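Local coordinates for O-succinylhomoserine sulfhydrylase (Mycobacterium tuberculosis, PDB 3NDN), which probably catalyses the pyridoxal-phosphate-dependent formation of L-homocysteine from O-succinyl-L-homoserine and hydrogen sulfide for methionine biosynthesis, at residues S104-V109 against S128-C133; F171-S176 against V200-F205; V183-V188 against K319-G324; Q289-F294 against D404-I409; S365-P370 against V393-G398. All blocks are in the same frame, centred on the assembly; numbering follows the deposited sequence.

Interaction 1: S104-V109 against S128-C133; sequences SGMAAV and SLFGSC
At the phosphate-binding N-terminus of helix 105-114, M106 reaches from the first turn to F130, S132 and C133 at the start of helix 131-143. Its chain folds twice, at chi2 (-42°) and chi3 (-64°), laying the thioether against the second helix. The methyl CE rests 3.4 Å from the backbone C of S132, while SD sits 3.7 Å from SG of C133. The same sulfur approaches F130 at the ring edge, 3.9 Å from CD2 and nearly in the ring plane, an edge-type Met-aromatic contact. A flexible, polarisable methionine suits a place where backbone, thiol and ring must all be met. In this large domain of the fold-type I architecture, the same helix end binds the cofactor's phosphate group: G105 N and M106 N donate to its oxygens on the modified lysine at position 227. S104 is the N-cap, its OG accepting from A107 N at 3.1 Å. One turn on from M106, V109 packs CG2 against C133 SG at 4.1 Å, a small apolar branch beside a small thiol. The polar end of S132 turns elsewhere, OG bonding to H257 of a second subunit, whose R77 packs on F130.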
# COMPACT_ATOMS: atom_id res chain seq x y z
N SER A 104 -8.39 -15.83 -4.16
CA SER A 104 -7.46 -16.53 -5.07
C SER A 104 -8.24 -17.20 -6.19
O SER A 104 -9.46 -17.28 -6.12
CB SER A 104 -6.62 -17.57 -4.31
OG SER A 104 -7.42 -18.69 -3.91
N GLY A 105 -7.54 -17.68 -7.23
CA GLY A 105 -8.19 -18.48 -8.27
C GLY A 105 -8.77 -19.80 -7.75
O GLY A 105 -9.87 -20.17 -8.12
N MET A 106 -8.04 -20.49 -6.87
CA MET A 106 -8.55 -21.75 -6.29
C MET A 106 -9.80 -21.54 -5.41
O MET A 106 -10.70 -22.39 -5.38
CB MET A 106 -7.45 -22.49 -5.52
CG MET A 106 -6.43 -23.23 -6.40
SD MET A 106 -7.09 -24.13 -7.83
CE MET A 106 -8.10 -25.40 -7.05
N ALA A 107 -9.85 -20.40 -4.73
CA ALA A 107 -11.06 -19.99 -4.00
C ALA A 107 -12.26 -19.84 -4.94
O ALA A 107 -13.37 -20.26 -4.59
CB ALA A 107 -10.83 -18.72 -3.22
N ALA A 108 -12.05 -19.27 -6.15
CA ALA A 108 -13.11 -19.20 -7.16
C ALA A 108 -13.56 -20.60 -7.64
O ALA A 108 -14.75 -20.85 -7.74
CB ALA A 108 -12.70 -18.32 -8.37
N VAL A 109 -12.60 -21.48 -7.93
CA VAL A 109 -12.89 -22.85 -8.35
C VAL A 109 -13.69 -23.64 -7.30
O VAL A 109 -14.74 -24.23 -7.62
CB VAL A 109 -11.59 -23.63 -8.74
CG1 VAL A 109 -11.91 -25.09 -9.06
CG2 VAL A 109 -10.89 -22.96 -9.91
N SER A 128 -7.55 -33.85 -17.31
CA SER A 128 -6.32 -33.06 -17.50
C SER A 128 -6.45 -31.65 -16.92
O SER A 128 -6.71 -30.69 -17.66
CB SER A 128 -5.92 -33.00 -18.98
OG SER A 128 -5.48 -34.27 -19.43
N LEU A 129 -6.24 -31.55 -15.61
CA LEU A 129 -6.44 -30.30 -14.87
C LEU A 129 -5.19 -29.82 -14.13
O LEU A 129 -4.26 -30.60 -13.87
CB LEU A 129 -7.60 -30.45 -13.87
CG LEU A 129 -8.98 -30.95 -14.36
CD1 LEU A 129 -9.88 -31.32 -13.20
CD2 LEU A 129 -9.68 -29.93 -15.27
N PHE A 130 -5.18 -28.53 -13.81
CA PHE A 130 -4.28 -27.92 -12.81
C PHE A 130 -4.28 -28.80 -11.55
O PHE A 130 -5.34 -29.18 -11.07
CB PHE A 130 -4.82 -26.53 -12.47
CG PHE A 130 -3.90 -25.66 -11.62
CD1 PHE A 130 -2.62 -25.32 -12.05
CD2 PHE A 130 -4.37 -25.11 -10.42
CE1 PHE A 130 -1.78 -24.48 -11.27
CE2 PHE A 130 -3.55 -24.27 -9.63
CZ PHE A 130 -2.26 -23.96 -10.06
N GLY A 131 -3.09 -29.12 -11.03
CA GLY A 131 -2.94 -29.95 -9.82
C GLY A 131 -3.99 -29.78 -8.73
O GLY A 131 -4.68 -30.75 -8.37
N SER A 132 -4.09 -28.56 -8.19
CA SER A 132 -5.06 -28.24 -7.14
C SER A 132 -6.53 -28.40 -7.57
O SER A 132 -7.37 -28.79 -6.76
CB SER A 132 -4.81 -26.85 -6.57
OG SER A 132 -3.64 -26.81 -5.77
N CYS A 133 -6.85 -28.07 -8.83
CA CYS A 133 -8.21 -28.34 -9.35
C CYS A 133 -8.57 -29.84 -9.33
O CYS A 133 -9.71 -30.20 -9.01
CB CYS A 133 -8.41 -27.76 -10.76
SG CYS A 133 -8.28 -25.94 -10.87

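Interaction 2: F171-S176 against V200-F205; sequences FFETPS and VLDNVF
D202 and E173 lie side by side on neighbouring parallel strands, the side chains pointing the same way, the carboxylate planes 40° apart and OE2 of E173 3.9 Å from OD2 of D202. Beside them the F171 ring packs CE1 against CB of D202 at 3.9 Å, and CG1 of V200 meets that ring at its edge. F172 occupies the other sheet face, where CE1 touches CD1 of L201 at 3.7 Å. D202 N donates to F172 O at 3.2 Å; the bond from F172 N to V200 O is weak. These strands belong to the beta-alpha-beta unit 169-173, 185-194 and 198-202, central in the large domain. Beyond the strand ends P175, after a cis peptide bond, lays CB over one face of the F205 ring, offset toward the rim and 4.1 Å from its centroid, a CH-pi contact, while P175 CD touches F205 CD2 at 3.4 Å. A water bonds to T174 O at 2.7 Å, whereas T174 N is buried with no partner in the model. Further out, D202 OD1 accepts from V204 N at 3.3 Å, an Asx turn that helps hold the carboxylate's rotation, while OD2 is a close polar neighbour of N1 of the cofactor on lysine 227. E173 OE2 receives F130 N at the start of helix 131-143, so each of the neighbouring carboxylates has a backbone N-H of its own.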
# COMPACT_ATOMS: atom_id res chain seq x y z
N PHE A 171 -17.11 -29.54 -15.29
CA PHE A 171 -15.92 -28.67 -15.12
C PHE A 171 -14.77 -29.09 -16.07
O PHE A 171 -14.45 -30.27 -16.13
CB PHE A 171 -15.43 -28.70 -13.66
CG PHE A 171 -14.20 -27.85 -13.39
CD1 PHE A 171 -14.29 -26.46 -13.37
CD2 PHE A 171 -12.95 -28.43 -13.19
CE1 PHE A 171 -13.15 -25.66 -13.13
CE2 PHE A 171 -11.80 -27.64 -12.94
CZ PHE A 171 -11.91 -26.25 -12.92
N PHE A 172 -14.16 -28.14 -16.79
CA PHE A 172 -12.93 -28.40 -17.57
C PHE A 172 -12.10 -27.12 -17.80
O PHE A 172 -12.62 -26.01 -17.61
CB PHE A 172 -13.24 -29.09 -18.92
CG PHE A 172 -14.15 -28.30 -19.86
CD1 PHE A 172 -13.62 -27.36 -20.75
CD2 PHE A 172 -15.52 -28.53 -19.88
CE1 PHE A 172 -14.45 -26.63 -21.62
CE2 PHE A 172 -16.38 -27.81 -20.74
CZ PHE A 172 -15.84 -26.85 -21.62
N GLU A 173 -10.83 -27.29 -18.19
CA GLU A 173 -9.95 -26.22 -18.69
C GLU A 173 -9.64 -26.47 -20.16
O GLU A 173 -9.52 -27.64 -20.57
CB GLU A 173 -8.60 -26.21 -17.95
CG GLU A 173 -8.65 -26.03 -16.43
CD GLU A 173 -7.36 -26.52 -15.73
OE1 GLU A 173 -6.27 -26.50 -16.37
OE2 GLU A 173 -7.45 -26.92 -14.55
N THR A 174 -9.51 -25.40 -20.96
CA THR A 174 -9.04 -25.52 -22.36
C THR A 174 -8.34 -24.22 -22.82
O THR A 174 -8.87 -23.13 -22.60
CB THR A 174 -10.16 -25.95 -23.36
OG1 THR A 174 -9.60 -26.15 -24.67
CG2 THR A 174 -11.30 -24.92 -23.45
N PRO A 175 -7.13 -24.33 -23.39
CA PRO A 175 -6.26 -25.52 -23.51
C PRO A 175 -5.82 -26.05 -22.14
O PRO A 175 -5.93 -25.32 -21.15
CB PRO A 175 -5.03 -24.99 -24.26
CG PRO A 175 -5.49 -23.71 -24.96
CD PRO A 175 -6.50 -23.12 -24.00
N SER A 176 -5.32 -27.29 -22.09
CA SER A 176 -4.77 -27.89 -20.85
C SER A 176 -3.31 -27.50 -20.65
O SER A 176 -2.68 -26.95 -21.56
CB SER A 176 -4.92 -29.42 -20.84
OG SER A 176 -3.99 -30.06 -21.71
N VAL A 200 -19.14 -25.14 -15.98
CA VAL A 200 -18.13 -24.22 -15.38
C VAL A 200 -16.82 -24.32 -16.19
O VAL A 200 -16.20 -25.38 -16.22
CB VAL A 200 -17.85 -24.51 -13.86
CG1 VAL A 200 -16.87 -23.46 -13.24
CG2 VAL A 200 -19.14 -24.54 -13.04
N LEU A 201 -16.45 -23.21 -16.85
CA LEU A 201 -15.20 -23.10 -17.62
C LEU A 201 -14.12 -22.34 -16.83
O LEU A 201 -14.38 -21.22 -16.39
CB LEU A 201 -15.45 -22.35 -18.95
CG LEU A 201 -14.25 -21.99 -19.84
CD1 LEU A 201 -13.63 -23.25 -20.47
CD2 LEU A 201 -14.61 -20.95 -20.94
N ASP A 202 -12.95 -22.95 -16.66
CA ASP A 202 -11.74 -22.29 -16.11
C ASP A 202 -10.96 -21.75 -17.32
O ASP A 202 -10.42 -22.52 -18.10
CB ASP A 202 -10.93 -23.34 -15.30
CG ASP A 202 -9.54 -22.85 -14.86
OD1 ASP A 202 -8.95 -21.96 -15.51
OD2 ASP A 202 -9.03 -23.40 -13.86
N ASN A 203 -10.95 -20.42 -17.47
CA ASN A 203 -10.44 -19.74 -18.68
C ASN A 203 -9.08 -19.02 -18.49
O ASN A 203 -8.78 -18.07 -19.21
CB ASN A 203 -11.50 -18.73 -19.20
CG ASN A 203 -11.30 -18.36 -20.66
OD1 ASN A 203 -10.91 -19.20 -21.48
ND2 ASN A 203 -11.54 -17.09 -21.00
N VAL A 204 -8.27 -19.52 -17.55
CA VAL A 204 -7.01 -18.86 -17.14
C VAL A 204 -5.93 -18.82 -18.25
O VAL A 204 -5.31 -17.78 -18.47
CB VAL A 204 -6.45 -19.45 -15.81
CG1 VAL A 204 -5.16 -18.74 -15.40
CG2 VAL A 204 -7.49 -19.31 -14.69
N PHE A 205 -5.71 -19.96 -18.92
CA PHE A 205 -4.76 -20.08 -20.04
C PHE A 205 -5.01 -19.07 -21.17
O PHE A 205 -4.08 -18.41 -21.65
CB PHE A 205 -4.85 -21.52 -20.58
CG PHE A 205 -3.67 -21.94 -21.45
CD1 PHE A 205 -2.62 -22.69 -20.90
CD2 PHE A 205 -3.64 -21.63 -22.81
CE1 PHE A 205 -1.55 -23.11 -21.69
CE2 PHE A 205 -2.56 -22.05 -23.62
CZ PHE A 205 -1.52 -22.79 -23.05
O HOH W 1 -8.17 -21.10 -20.98

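Interaction 3: V183-V188 against K319-G324; sequences VDIAAV and KRQMSG
Q321, ending helix 315-321, docks its amide on the chain entering helix 185-194, bonding V183 and I185 across D184, which N-caps this crossover helix of the beta-alpha-beta unit between strands 169-173 and 198-202. NE2 of Q321 donates to V183 O at 3.0 Å, and OE1 accepts from I185 N at 3.1 Å, the donor lying in the carbonyl plane on a lone pair. CG of Q321 stands between its backbone N and carbonyl carbon (chi1 72°), and the extended chain beyond carries the amide straight across, where glutamine's paired donor and acceptor suit a backbone carbonyl and N-H. Water 2 accepts from A186 N at 3.1 Å and donates to Q321 OE1 at 2.8 Å. OD1 of D184 accepts weakly from A187 N at 3.4 Å, and D184 O takes V188 N; an aspartate here probably suits the partial positive charge of the helix N-terminus. I185 adds an apolar side, its CD1 packing 3.9 Å from CD of Q321. OD2 of D184 forms a salt bridge at the edge of the R320 guanidinium, through a weak hydrogen bond, 3.4 Å from NH2. Water 3 links these same side chains, donating to D184 OD1 at 2.6 Å and accepting from R320 NE.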
# COMPACT_ATOMS: atom_id res chain seq x y z
N VAL A 183 -10.67 -28.94 -25.40
CA VAL A 183 -12.04 -29.44 -25.24
C VAL A 183 -12.97 -28.63 -26.17
O VAL A 183 -12.84 -27.40 -26.24
CB VAL A 183 -12.52 -29.33 -23.76
CG1 VAL A 183 -13.97 -29.79 -23.61
CG2 VAL A 183 -11.60 -30.12 -22.83
N ASP A 184 -13.87 -29.30 -26.89
CA ASP A 184 -14.82 -28.62 -27.81
C ASP A 184 -15.95 -27.96 -26.99
O ASP A 184 -16.89 -28.64 -26.57
CB ASP A 184 -15.41 -29.66 -28.80
CG ASP A 184 -16.13 -29.02 -29.99
OD1 ASP A 184 -16.81 -27.99 -29.86
OD2 ASP A 184 -16.07 -29.61 -31.10
N ILE A 185 -15.86 -26.64 -26.76
CA ILE A 185 -16.79 -25.95 -25.82
C ILE A 185 -18.28 -26.07 -26.23
O ILE A 185 -19.11 -26.50 -25.42
CB ILE A 185 -16.39 -24.46 -25.56
CG1 ILE A 185 -14.99 -24.36 -24.94
CG2 ILE A 185 -17.42 -23.74 -24.65
CD1 ILE A 185 -14.39 -22.91 -24.99
N ALA A 186 -18.61 -25.72 -27.47
CA ALA A 186 -20.01 -25.78 -27.93
C ALA A 186 -20.61 -27.19 -27.89
O ALA A 186 -21.77 -27.36 -27.51
CB ALA A 186 -20.17 -25.17 -29.33
N ALA A 187 -19.83 -28.20 -28.28
CA ALA A 187 -20.34 -29.57 -28.30
C ALA A 187 -20.54 -30.13 -26.88
O ALA A 187 -21.55 -30.79 -26.61
CB ALA A 187 -19.42 -30.47 -29.13
N VAL A 188 -19.61 -29.85 -25.97
CA VAL A 188 -19.74 -30.31 -24.59
C VAL A 188 -20.91 -29.59 -23.88
O VAL A 188 -21.66 -30.21 -23.12
CB VAL A 188 -18.41 -30.18 -23.79
CG1 VAL A 188 -18.64 -30.40 -22.28
CG2 VAL A 188 -17.37 -31.15 -24.34
N LYS A 319 -8.79 -22.73 -34.11
CA LYS A 319 -9.21 -21.61 -34.98
C LYS A 319 -10.71 -21.29 -34.87
O LYS A 319 -11.11 -20.15 -35.07
CB LYS A 319 -8.83 -21.85 -36.46
CG LYS A 319 -7.31 -21.88 -36.77
CD LYS A 319 -6.62 -20.50 -36.73
CE LYS A 319 -6.89 -19.67 -37.98
NZ LYS A 319 -6.16 -18.37 -37.93
N ARG A 320 -11.51 -22.30 -34.53
CA ARG A 320 -12.96 -22.16 -34.35
C ARG A 320 -13.33 -21.38 -33.07
O ARG A 320 -14.23 -20.56 -33.10
CB ARG A 320 -13.65 -23.53 -34.29
CG ARG A 320 -14.10 -24.10 -35.60
CD ARG A 320 -15.37 -24.99 -35.44
NE ARG A 320 -15.25 -26.12 -34.51
CZ ARG A 320 -14.61 -27.26 -34.77
NH1 ARG A 320 -13.97 -27.45 -35.92
NH2 ARG A 320 -14.59 -28.23 -33.86
N GLN A 321 -12.64 -21.65 -31.97
CA GLN A 321 -13.05 -21.10 -30.65
C GLN A 321 -12.07 -20.12 -29.97
O GLN A 321 -12.43 -19.50 -28.95
CB GLN A 321 -13.47 -22.23 -29.69
CG GLN A 321 -12.35 -23.11 -29.13
CD GLN A 321 -12.86 -24.28 -28.28
OE1 GLN A 321 -14.02 -24.68 -28.38
NE2 GLN A 321 -11.98 -24.83 -27.45
N MET A 322 -10.85 -19.99 -30.51
CA MET A 322 -9.85 -19.04 -29.99
C MET A 322 -9.43 -18.03 -31.07
O MET A 322 -9.41 -18.36 -32.26
CB MET A 322 -8.60 -19.76 -29.49
CG MET A 322 -8.83 -20.94 -28.55
SD MET A 322 -7.29 -21.79 -28.10
CE MET A 322 -6.57 -20.63 -26.92
N SER A 323 -9.08 -16.81 -30.65
CA SER A 323 -8.60 -15.75 -31.57
C SER A 323 -7.07 -15.58 -31.59
O SER A 323 -6.54 -14.75 -32.35
CB SER A 323 -9.31 -14.41 -31.28
OG SER A 323 -8.89 -13.84 -30.04
N GLY A 324 -6.39 -16.38 -30.78
CA GLY A 324 -4.92 -16.47 -30.74
C GLY A 324 -4.50 -17.69 -29.93
O GLY A 324 -5.32 -18.26 -29.21
O HOH W 2 -16.55 -24.60 -29.50
O HOH W 3 -16.91 -26.10 -31.71

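Interaction 4: Q289-F294 against D404-I409; sequences QRIAEF and DLIADI
NH2 of R290 is held in a salt bridge by D403 and lies 4.1 Å from CD1 of I406, so the arginine covers one border of an otherwise apolar helix pair. Helices 277-296 and 402-413 run in roughly the same direction here, their local axes 10.8 Å apart and inclined by 29°, on the C-terminal domain of the fold. I406 is central. Its CG2 points squarely at the middle of the F294 ring, 3.6 Å from the centroid and only 8° off the normal, a CH-pi contact. The ring reaches the second helix because CG of F294 is anti to the backbone N (chi1 170°). The I406 and I291 side chains slide past each other in opposite directions, CG1 to CG1 4.1 Å. I291 uses its other ends too: CG2 meets I409 CD1 at 4.0 Å, and CD1 meets L405 CD1 at 4.2 Å. Branched isoleucines suit this seam, since each offers separate arms to different neighbours. With no hydrogen bond crossing between the two segments, their cohesion rests on dispersion and exclusion of water, with R290 at the rim as the polar exception.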
# COMPACT_ATOMS: atom_id res chain seq x y z
N GLN A 289 3.86 -16.60 -30.55
CA GLN A 289 3.72 -17.15 -31.92
C GLN A 289 5.08 -17.23 -32.61
O GLN A 289 5.41 -18.24 -33.24
CB GLN A 289 2.74 -16.28 -32.74
CG GLN A 289 2.50 -16.73 -34.19
CD GLN A 289 1.46 -17.83 -34.31
OE1 GLN A 289 0.39 -17.76 -33.71
NE2 GLN A 289 1.76 -18.83 -35.14
N ARG A 290 5.88 -16.15 -32.51
CA ARG A 290 7.22 -16.13 -33.11
C ARG A 290 8.18 -17.14 -32.46
O ARG A 290 8.98 -17.76 -33.16
CB ARG A 290 7.86 -14.72 -33.04
CG ARG A 290 7.33 -13.69 -34.04
CD ARG A 290 8.14 -12.37 -34.00
NE ARG A 290 9.57 -12.61 -34.22
CZ ARG A 290 10.55 -11.74 -33.98
NH1 ARG A 290 10.30 -10.52 -33.52
NH2 ARG A 290 11.81 -12.10 -34.22
N ILE A 291 8.10 -17.28 -31.14
CA ILE A 291 8.94 -18.22 -30.38
C ILE A 291 8.59 -19.69 -30.71
O ILE A 291 9.48 -20.54 -30.85
CB ILE A 291 8.92 -17.89 -28.83
CG1 ILE A 291 9.70 -16.60 -28.55
CG2 ILE A 291 9.50 -19.04 -27.97
CD1 ILE A 291 9.39 -15.91 -27.20
N ALA A 292 7.30 -19.98 -30.86
CA ALA A 292 6.83 -21.31 -31.24
C ALA A 292 7.36 -21.72 -32.62
O ALA A 292 7.82 -22.85 -32.81
CB ALA A 292 5.31 -21.38 -31.21
N GLU A 293 7.31 -20.78 -33.57
CA GLU A 293 7.83 -21.01 -34.92
C GLU A 293 9.36 -21.22 -34.94
O GLU A 293 9.88 -22.04 -35.71
CB GLU A 293 7.38 -19.88 -35.86
CG GLU A 293 5.86 -19.84 -36.09
CD GLU A 293 5.37 -18.55 -36.73
OE1 GLU A 293 6.15 -17.57 -36.82
OE2 GLU A 293 4.18 -18.50 -37.14
N PHE A 294 10.08 -20.47 -34.10
CA PHE A 294 11.54 -20.60 -33.99
C PHE A 294 11.94 -21.97 -33.43
O PHE A 294 12.83 -22.63 -33.97
CB PHE A 294 12.15 -19.45 -33.16
CG PHE A 294 13.60 -19.66 -32.81
CD1 PHE A 294 14.61 -19.35 -33.73
CD2 PHE A 294 13.96 -20.19 -31.57
CE1 PHE A 294 15.94 -19.56 -33.42
CE2 PHE A 294 15.31 -20.41 -31.25
CZ PHE A 294 16.30 -20.09 -32.17
N ASP A 404 15.68 -10.67 -28.04
CA ASP A 404 16.53 -10.95 -26.88
C ASP A 404 16.17 -12.33 -26.28
O ASP A 404 17.05 -13.05 -25.81
CB ASP A 404 16.39 -9.85 -25.80
CG ASP A 404 17.01 -8.49 -26.20
OD1 ASP A 404 17.96 -8.45 -27.01
OD2 ASP A 404 16.54 -7.45 -25.68
N LEU A 405 14.88 -12.67 -26.30
CA LEU A 405 14.40 -13.97 -25.78
C LEU A 405 14.85 -15.15 -26.67
O LEU A 405 15.29 -16.19 -26.16
CB LEU A 405 12.88 -13.98 -25.60
CG LEU A 405 12.30 -13.06 -24.49
CD1 LEU A 405 10.79 -12.90 -24.65
CD2 LEU A 405 12.63 -13.61 -23.09
N ILE A 406 14.72 -14.98 -27.98
CA ILE A 406 15.20 -15.98 -28.95
C ILE A 406 16.70 -16.25 -28.84
O ILE A 406 17.13 -17.40 -28.85
CB ILE A 406 14.75 -15.64 -30.41
CG1 ILE A 406 13.25 -15.91 -30.56
CG2 ILE A 406 15.54 -16.48 -31.44
CD1 ILE A 406 12.58 -15.28 -31.77
N ALA A 407 17.49 -15.18 -28.73
CA ALA A 407 18.92 -15.28 -28.45
C ALA A 407 19.24 -16.12 -27.19
O ALA A 407 20.14 -16.94 -27.23
CB ALA A 407 19.57 -13.89 -28.35
N ASP A 408 18.52 -15.87 -26.08
CA ASP A 408 18.73 -16.61 -24.82
C ASP A 408 18.37 -18.10 -24.96
O ASP A 408 19.07 -18.96 -24.44
CB ASP A 408 17.91 -15.97 -23.67
CG ASP A 408 18.37 -16.42 -22.26
OD1 ASP A 408 19.59 -16.61 -22.04
OD2 ASP A 408 17.50 -16.55 -21.35
N ILE A 409 17.28 -18.39 -25.67
CA ILE A 409 16.85 -19.77 -25.91
C ILE A 409 17.87 -20.50 -26.83
O ILE A 409 18.26 -21.63 -26.54
CB ILE A 409 15.42 -19.83 -26.49
CG1 ILE A 409 14.40 -19.26 -25.48
CG2 ILE A 409 15.02 -21.26 -26.88
CD1 ILE A 409 13.00 -19.00 -26.10

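Interaction 5: S365-P370 against V393-G398; sequences SLVTHP and VRISVG
T368 turns OG1 anti to its N (chi1 -161°), where it bonds T373 OG1, and leaves CG2 facing R394, which bends at chi3 (68°) to bring its guanidinium alongside. CG2 of T368 lies over one face of the guanidinium, 3.6 Å from NH2 of R394. The two residues form a hydrogen-bonded antiparallel pair, T368 N to R394 O and R394 N to T368 O. L366 and S396 form another such pair, S396 N reaching L366 O at 2.8 Å. Between them V367 and I395 are a non-hydrogen-bonded pair on the other sheet face. There CG2 of V367 touches CG1 of V393 at 3.6 Å and CG1 of I395 at 4.0 Å, beta-branched residues that suit extended chain and pack against helix 340-350 through V367 and V393. These are adjacent strands of the C-terminal domain's mixed sheet, their axes at 162°. Past the last pair, S365 OG accepts from G398 N at 3.0 Å and also bonds to E400, so a side chain extends the ladder. At the opposite end P370 CG packs on R394 CB at 4.2 Å. R394 NH1 bonds to N177 and NH2 weakly to N358 O, which help hold the guanidinium plane. A methyl over the face need not disturb these bonds, since the N-H groups point outward in the plane: carbon buries the arginine above while NH1 and, weakly, NH2 keep partners.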
# COMPACT_ATOMS: atom_id res chain seq x y z
N SER A 365 9.62 -13.17 -18.44
CA SER A 365 9.55 -14.52 -19.00
C SER A 365 10.14 -15.55 -18.04
O SER A 365 11.12 -15.27 -17.35
CB SER A 365 10.25 -14.59 -20.36
OG SER A 365 9.55 -13.83 -21.34
N LEU A 366 9.51 -16.73 -17.99
CA LEU A 366 9.85 -17.81 -17.04
C LEU A 366 9.90 -19.21 -17.72
O LEU A 366 9.20 -19.45 -18.72
CB LEU A 366 8.84 -17.85 -15.89
CG LEU A 366 8.41 -16.56 -15.18
CD1 LEU A 366 7.23 -16.82 -14.30
CD2 LEU A 366 9.56 -15.96 -14.37
N VAL A 367 10.70 -20.13 -17.16
CA VAL A 367 10.86 -21.50 -17.69
C VAL A 367 10.74 -22.56 -16.57
O VAL A 367 11.23 -22.36 -15.46
CB VAL A 367 12.19 -21.67 -18.51
CG1 VAL A 367 13.45 -21.50 -17.64
CG2 VAL A 367 12.23 -23.01 -19.23
N THR A 368 10.07 -23.67 -16.87
CA THR A 368 9.94 -24.78 -15.90
C THR A 368 10.03 -26.19 -16.54
O THR A 368 9.77 -26.36 -17.74
CB THR A 368 8.66 -24.61 -15.02
OG1 THR A 368 8.79 -25.41 -13.84
CG2 THR A 368 7.40 -25.02 -15.78
N HIS A 369 10.39 -27.20 -15.72
CA HIS A 369 10.44 -28.60 -16.15
C HIS A 369 9.27 -29.34 -15.49
O HIS A 369 9.35 -29.69 -14.30
CB HIS A 369 11.78 -29.23 -15.71
CG HIS A 369 11.96 -30.67 -16.10
ND1 HIS A 369 11.95 -31.70 -15.18
CD2 HIS A 369 12.19 -31.24 -17.30
CE1 HIS A 369 12.15 -32.85 -15.81
NE2 HIS A 369 12.30 -32.60 -17.09
N PRO A 370 8.18 -29.58 -16.25
CA PRO A 370 6.95 -30.10 -15.63
C PRO A 370 7.07 -31.46 -14.92
O PRO A 370 6.44 -31.64 -13.88
CB PRO A 370 5.97 -30.18 -16.80
CG PRO A 370 6.45 -29.12 -17.76
CD PRO A 370 7.95 -29.19 -17.65
N VAL A 393 9.92 -29.31 -21.82
CA VAL A 393 10.18 -27.96 -21.25
C VAL A 393 9.01 -27.00 -21.57
O VAL A 393 8.44 -27.08 -22.66
CB VAL A 393 11.54 -27.38 -21.78
CG1 VAL A 393 11.80 -25.97 -21.28
CG2 VAL A 393 12.71 -28.29 -21.39
N ARG A 394 8.62 -26.15 -20.61
CA ARG A 394 7.54 -25.15 -20.79
C ARG A 394 8.03 -23.70 -20.60
O ARG A 394 8.62 -23.38 -19.56
CB ARG A 394 6.40 -25.41 -19.79
CG ARG A 394 5.09 -24.69 -20.14
CD ARG A 394 4.08 -24.70 -18.99
NE ARG A 394 4.51 -23.88 -17.85
CZ ARG A 394 3.87 -23.83 -16.68
NH1 ARG A 394 2.77 -24.56 -16.48
NH2 ARG A 394 4.33 -23.06 -15.70
N ILE A 395 7.76 -22.82 -21.58
CA ILE A 395 8.18 -21.40 -21.48
C ILE A 395 6.97 -20.44 -21.43
O ILE A 395 6.07 -20.50 -22.29
CB ILE A 395 9.14 -20.98 -22.63
CG1 ILE A 395 10.46 -21.77 -22.56
CG2 ILE A 395 9.45 -19.46 -22.57
CD1 ILE A 395 11.39 -21.55 -23.76
N SER A 396 6.96 -19.58 -20.42
CA SER A 396 5.93 -18.54 -20.26
C SER A 396 6.45 -17.21 -20.81
O SER A 396 7.44 -16.68 -20.31
CB SER A 396 5.54 -18.44 -18.78
OG SER A 396 4.54 -17.45 -18.53
N VAL A 397 5.79 -16.68 -21.84
CA VAL A 397 6.27 -15.49 -22.58
C VAL A 397 5.74 -14.15 -22.05
O VAL A 397 4.52 -13.94 -21.97
CB VAL A 397 5.99 -15.63 -24.10
CG1 VAL A 397 6.46 -14.38 -24.90
CG2 VAL A 397 6.69 -16.89 -24.65
N GLY A 398 6.68 -13.25 -21.71
CA GLY A 398 6.38 -11.94 -21.16
C GLY A 398 6.53 -10.80 -22.17
O GLY A 398 6.11 -10.93 -23.33

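Interactions 1, 2 and 3 form a continuous chain through the large domain. The centres of 1 and 2 are about 10 Å apart, and L129 CD2 meets F171 CE2 at 3.9 Å; together they approach the cofactor from two ends, its phosphate at 104-109 and its pyridine nitrogen at 200-205. Interaction 3 lies about 11 Å, centre to centre, from interaction 2, whose T174 OG1 bonds to V183 N at 3.1 Å. Interactions 4 and 5 make a second cluster in the C-terminal domain, centres about 12 Å apart, with helix side chains laid on the sheet: I409 CD1 meets I395 CD1 at 3.8 Å. Interaction 4 lies far from the phosphate-binding interaction 1, centres about 30 Å apart.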